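Local coordinates for protein TRAP dicarboxylate transporter-DctP subunit (Desulfovibrio salexigens, PDB 4N6D) that probably binds an organic acid, such as a dicarboxylate, in the periplasm and delivers it to a TRAP-type membrane transporter, at residues V83-A96 with V232-W244. Sequence-based numbering, arbitrary orientation.
With EDO (1,2-ethanediol), chain E.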
loop_
_atom_site.group_PDB
_atom_site.type_symbol
_atom_site.label_atom_id
_atom_site.label_comp_id
_atom_site.label_asym_id
_atom_site.label_seq_id
_atom_site.Cartn_x
_atom_site.Cartn_y
_atom_site.Cartn_z
ATOM N N VAL A 83 6.070 -9.596 -17.251
ATOM C CA VAL A 83 7.438 -9.211 -16.973
ATOM C C VAL A 83 8.370 -10.437 -17.059
ATOM O O VAL A 83 9.475 -10.364 -17.605
ATOM C CB VAL A 83 7.540 -8.502 -15.612
ATOM C CG1 VAL A 83 8.997 -8.313 -15.226
ATOM C CG2 VAL A 83 6.834 -7.155 -15.670
ATOM N N MET A 84 7.908 -11.586 -16.564
ATOM C CA MET A 84 8.716 -12.803 -16.595
ATOM C C MET A 84 9.058 -13.163 -18.025
ATOM O O MET A 84 10.160 -13.641 -18.321
ATOM C CB MET A 84 7.958 -13.959 -15.941
ATOM C CG MET A 84 7.806 -13.817 -14.450
ATOM S SD MET A 84 6.830 -15.124 -13.683
ATOM C CE MET A 84 7.789 -16.416 -14.283
ATOM N N GLN A 85 8.109 -12.930 -18.925
ATOM C CA GLN A 85 8.267 -13.253 -20.340
ATOM C C GLN A 85 8.978 -12.163 -21.140
ATOM O O GLN A 85 9.344 -12.383 -22.290
ATOM C CB GLN A 85 6.903 -13.557 -20.968
ATOM C CG GLN A 85 6.312 -14.850 -20.448
ATOM C CD GLN A 85 4.974 -15.205 -21.069
ATOM O OE1 GLN A 85 4.062 -14.378 -21.129
ATOM N NE2 GLN A 85 4.849 -16.449 -21.526
ATOM N N GLY A 86 9.174 -10.993 -20.532
ATOM C CA GLY A 86 9.848 -9.894 -21.197
ATOM C C GLY A 86 8.934 -9.017 -22.052
ATOM O O GLY A 86 9.420 -8.163 -22.810
ATOM N N GLN A 87 7.623 -9.217 -21.947
ATOM C CA GLN A 87 6.689 -8.350 -22.645
ATOM C C GLN A 87 6.838 -6.913 -22.185
ATOM O O GLN A 87 6.606 -5.970 -22.962
ATOM C CB GLN A 87 5.259 -8.775 -22.391
ATOM C CG GLN A 87 4.816 -9.948 -23.176
ATOM C CD GLN A 87 3.369 -10.241 -22.896
ATOM O OE1 GLN A 87 2.502 -9.402 -23.145
ATOM N NE2 GLN A 87 3.100 -11.412 -22.337
ATOM N N ALA A 88 7.190 -6.752 -20.906
ATOM C CA ALA A 88 7.650 -5.481 -20.381
ATOM C C ALA A 88 8.926 -5.759 -19.624
ATOM O O ALA A 88 9.103 -6.853 -19.096
ATOM C CB ALA A 88 6.637 -4.845 -19.446
ATOM N N ASP A 89 9.824 -4.780 -19.572
ATOM C CA ASP A 89 11.039 -4.937 -18.785
ATOM C C ASP A 89 10.779 -4.824 -17.291
ATOM O O ASP A 89 11.428 -5.496 -16.492
ATOM C CB ASP A 89 12.114 -3.927 -19.200
ATOM C CG ASP A 89 12.535 -4.103 -20.666
ATOM O OD1 ASP A 89 13.178 -5.134 -20.980
ATOM O OD2 ASP A 89 12.204 -3.221 -21.493
ATOM N N ILE A 90 9.827 -3.976 -16.933
ATOM C CA ILE A 90 9.548 -3.623 -15.550
ATOM C C ILE A 90 8.061 -3.548 -15.362
ATOM O O ILE A 90 7.324 -3.195 -16.289
ATOM C CB ILE A 90 10.153 -2.227 -15.207
ATOM C CG1 ILE A 90 11.660 -2.226 -15.418
ATOM C CG2 ILE A 90 9.783 -1.810 -13.771
ATOM C CD1 ILE A 90 12.253 -0.797 -15.376
ATOM N N GLY A 91 7.594 -3.919 -14.184
ATOM C CA GLY A 91 6.177 -3.837 -13.875
ATOM C C GLY A 91 5.925 -3.612 -12.395
ATOM O O GLY A 91 6.806 -3.849 -11.562
ATOM N N CYS A 92 4.714 -3.144 -12.099
ATOM C CA CYS A 92 4.242 -2.837 -10.738
ATOM C C CYS A 92 3.217 -3.860 -10.276
ATOM O O CYS A 92 2.169 -4.068 -10.926
ATOM C CB CYS A 92 3.608 -1.460 -10.721
ATOM S SG CYS A 92 3.035 -0.954 -9.059
ATOM N N VAL A 93 3.517 -4.490 -9.147
ATOM C CA VAL A 93 2.666 -5.530 -8.597
ATOM C C VAL A 93 2.068 -5.114 -7.257
ATOM O O VAL A 93 2.789 -4.725 -6.349
ATOM C CB VAL A 93 3.441 -6.834 -8.422
ATOM C CG1 VAL A 93 2.555 -7.913 -7.800
ATOM C CG2 VAL A 93 4.021 -7.308 -9.768
ATOM N N SER A 94 0.748 -5.220 -7.137
ATOM C CA SER A 94 0.060 -5.085 -5.857
ATOM C C SER A 94 -0.009 -6.473 -5.243
ATOM O O SER A 94 -0.740 -7.327 -5.719
ATOM C CB SER A 94 -1.348 -4.528 -6.065
ATOM O OG SER A 94 -2.045 -4.431 -4.828
ATOM N N LEU A 95 0.762 -6.718 -4.190
ATOM C CA LEU A 95 0.917 -8.090 -3.714
ATOM C C LEU A 95 -0.398 -8.735 -3.277
ATOM O O LEU A 95 -0.578 -9.935 -3.445
ATOM C CB LEU A 95 1.931 -8.176 -2.569
ATOM C CG LEU A 95 3.278 -7.483 -2.774
ATOM C CD1 LEU A 95 4.191 -7.792 -1.564
ATOM C CD2 LEU A 95 3.973 -7.917 -4.067
ATOM N N ALA A 96 -1.279 -7.941 -2.689
ATOM C CA ALA A 96 -2.540 -8.431 -2.151
ATOM C C ALA A 96 -3.432 -9.059 -3.212
ATOM O O ALA A 96 -4.316 -9.844 -2.880
ATOM C CB ALA A 96 -3.303 -7.296 -1.445
ATOM N N VAL A 232 -2.077 -1.443 5.350
ATOM C CA VAL A 232 -1.661 -0.867 4.076
ATOM C C VAL A 232 -1.647 -1.953 2.991
ATOM O O VAL A 232 -1.784 -3.145 3.277
ATOM C CB VAL A 232 -0.233 -0.243 4.159
ATOM C CG1 VAL A 232 -0.137 0.860 5.225
ATOM C CG2 VAL A 232 0.802 -1.321 4.436
ATOM N N TYR A 233 -1.510 -1.524 1.745
ATOM C CA TYR A 233 -1.296 -2.411 0.615
ATOM C C TYR A 233 0.146 -2.300 0.150
ATOM O O TYR A 233 0.584 -1.209 -0.214
ATOM C CB TYR A 233 -2.205 -2.031 -0.560
ATOM C CG TYR A 233 -3.659 -2.182 -0.237
ATOM C CD1 TYR A 233 -4.282 -3.418 -0.324
ATOM C CD2 TYR A 233 -4.400 -1.098 0.176
ATOM C CE1 TYR A 233 -5.618 -3.565 0.003
ATOM C CE2 TYR A 233 -5.735 -1.232 0.500
ATOM C CZ TYR A 233 -6.336 -2.464 0.406
ATOM O OH TYR A 233 -7.671 -2.599 0.727
ATOM N N PRO A 234 0.879 -3.416 0.163
ATOM C CA PRO A 234 2.260 -3.415 -0.314
ATOM C C PRO A 234 2.380 -3.670 -1.829
ATOM O O PRO A 234 1.598 -4.426 -2.427
ATOM C CB PRO A 234 2.888 -4.575 0.448
ATOM C CG PRO A 234 1.758 -5.558 0.607
ATOM C CD PRO A 234 0.510 -4.722 0.745
ATOM N N PHE A 235 3.403 -3.049 -2.410
ATOM C CA PHE A 235 3.677 -3.141 -3.844
ATOM C C PHE A 235 5.140 -3.479 -4.056
ATOM O O PHE A 235 5.990 -3.100 -3.247
ATOM C CB PHE A 235 3.447 -1.781 -4.517
ATOM C CG PHE A 235 2.015 -1.318 -4.529
ATOM C CD1 PHE A 235 1.430 -0.756 -3.399
ATOM C CD2 PHE A 235 1.261 -1.418 -5.675
ATOM C CE1 PHE A 235 0.132 -0.335 -3.414
ATOM C CE2 PHE A 235 -0.053 -0.983 -5.700
ATOM C CZ PHE A 235 -0.615 -0.444 -4.558
ATOM N N ALA A 236 5.426 -4.161 -5.162
ATOM C CA ALA A 236 6.788 -4.376 -5.610
ATOM C C ALA A 236 6.949 -3.910 -7.042
ATOM O O ALA A 236 6.052 -4.095 -7.868
ATOM C CB ALA A 236 7.163 -5.859 -5.506
ATOM N N ILE A 237 8.085 -3.287 -7.321
ATOM C CA ILE A 237 8.488 -3.001 -8.701
ATOM C C ILE A 237 9.498 -4.061 -9.117
ATOM O O ILE A 237 10.570 -4.207 -8.511
ATOM C CB ILE A 237 9.079 -1.600 -8.844
ATOM C CG1 ILE A 237 8.098 -0.527 -8.318
ATOM C CG2 ILE A 237 9.483 -1.355 -10.303
ATOM C CD1 ILE A 237 6.697 -0.577 -8.954
ATOM N N ILE A 238 9.123 -4.844 -10.124
ATOM C CA ILE A 238 9.923 -5.992 -10.552
ATOM C C ILE A 238 10.477 -5.774 -11.949
ATOM O O ILE A 238 9.836 -5.131 -12.781
ATOM C CB ILE A 238 9.095 -7.328 -10.517
ATOM C CG1 ILE A 238 7.786 -7.220 -11.312
ATOM C CG2 ILE A 238 8.810 -7.748 -9.067
ATOM C CD1 ILE A 238 7.100 -8.580 -11.595
ATOM N N MET A 239 11.664 -6.332 -12.190
ATOM C CA MET A 239 12.299 -6.238 -13.491
ATOM C C MET A 239 12.652 -7.632 -14.004
ATOM O O MET A 239 13.087 -8.503 -13.244
ATOM C CB MET A 239 13.554 -5.372 -13.374
ATOM C CG MET A 239 14.311 -5.236 -14.683
ATOM S SD MET A 239 15.623 -4.008 -14.588
ATOM C CE MET A 239 15.908 -3.695 -16.315
ATOM N N ASN A 240 12.454 -7.822 -15.302
ATOM C CA ASN A 240 12.786 -9.075 -15.974
ATOM C C ASN A 240 14.272 -9.375 -15.795
ATOM O O ASN A 240 15.107 -8.472 -15.917
ATOM C CB ASN A 240 12.453 -8.936 -17.458
ATOM C CG ASN A 240 12.936 -10.102 -18.262
ATOM O OD1 ASN A 240 14.065 -10.096 -18.741
ATOM N ND2 ASN A 240 12.078 -11.107 -18.441
ATOM N N MET A 241 14.607 -10.615 -15.466
ATOM C CA MET A 241 15.991 -10.952 -15.165
ATOM C C MET A 241 16.916 -10.811 -16.370
ATOM O O MET A 241 18.059 -10.363 -16.223
ATOM C CB MET A 241 16.104 -12.364 -14.589
ATOM C CG MET A 241 17.464 -12.648 -14.052
ATOM S SD MET A 241 17.736 -11.760 -12.532
ATOM C CE MET A 241 16.625 -12.672 -11.463
ATOM N N ASN A 242 16.468 -11.192 -17.566
ATOM C CA ASN A 242 17.314 -10.954 -18.731
ATOM C C ASN A 242 17.583 -9.466 -18.959
ATOM O O ASN A 242 18.701 -9.057 -19.285
ATOM C CB ASN A 242 16.690 -11.591 -19.973
ATOM C CG ASN A 242 16.615 -13.088 -19.863
ATOM O OD1 ASN A 242 15.542 -13.657 -19.683
ATOM N ND2 ASN A 242 17.739 -13.733 -19.974
ATOM N N SER A 243 16.557 -8.641 -18.769
ATOM C CA SER A 243 16.742 -7.204 -18.850
ATOM C C SER A 243 17.745 -6.688 -17.819
ATOM O O SER A 243 18.615 -5.884 -18.149
ATOM C CB SER A 243 15.399 -6.479 -18.697
ATOM O OG SER A 243 14.451 -6.972 -19.654
ATOM N N TRP A 244 17.618 -7.131 -16.566
ATOM C CA TRP A 244 18.566 -6.755 -15.518
ATOM C C TRP A 244 19.987 -7.194 -15.869
ATOM O O TRP A 244 20.962 -6.425 -15.763
ATOM C CB TRP A 244 18.132 -7.383 -14.184
ATOM C CG TRP A 244 19.134 -7.188 -13.097
ATOM C CD1 TRP A 244 19.961 -8.140 -12.558
ATOM C CD2 TRP A 244 19.450 -5.958 -12.436
ATOM N NE1 TRP A 244 20.758 -7.573 -11.583
ATOM C CE2 TRP A 244 20.471 -6.235 -11.501
ATOM C CE3 TRP A 244 18.971 -4.648 -12.540
ATOM C CZ2 TRP A 244 20.999 -5.252 -10.664
ATOM C CZ3 TRP A 244 19.504 -3.676 -11.709
ATOM C CH2 TRP A 244 20.514 -3.984 -10.796
HETATM C C1 EDO E . -1.366 -6.306 -10.204
HETATM O O1 EDO E . -0.865 -6.718 -8.933
HETATM C C2 EDO E . -0.218 -6.531 -11.164
HETATM O O2 EDO E . 0.284 -7.854 -10.903
HETATM O O HOH W 1 -1.114 -5.025 -2.193
#
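Gly91 and Ile238, like Val93 and Ala236, are hydrogen-bonded pairs that join strands 90-94 and 234-240 as antiparallel neighbours. The two strands are inner neighbours in the five-stranded mixed sheet of a solute-binding protein lobe, with 30-35 beside 90-94 and 139-146 beside 234-240. Both faces are closely packed. On one, Ile90 CG2 meets Ile237 CG2 tightly at 3.5 Å, and Ile237 CD1 touches Cys92 CB. Cys92 SG lies obliquely by the Phe235 ring, 3.8 Å from CD2. Helix 43-58 covers this face. On the other, seen along the CA-CB bond, Ile238 CG1 falls in the gap between N and C (chi1 54°). This brings CD1 between Val93 CG2 and Val83 CB. Gly91 leaves room there for Val83.

Both ends are more open. Water 1 bridges Ser94 OG, Ala96 N and Pro234 O, and 1,2-ethanediol, probably from the crystallisation liquor, accepts from Ser94 N.

At the other end, Met84 touches the bound triiodobenzene compound, and Gly86 is exposed in a Schellman motif. Asn240 OD1 caps helix 241-245 at Ser243 N. Its ND2 reaches Val83 O at 2.8 Å, in the carbonyl plane. Ser243 OG donates to the anti lone pair of Asp89 OD1 at 2.6 Å, while OD2 is held by Ser33 N.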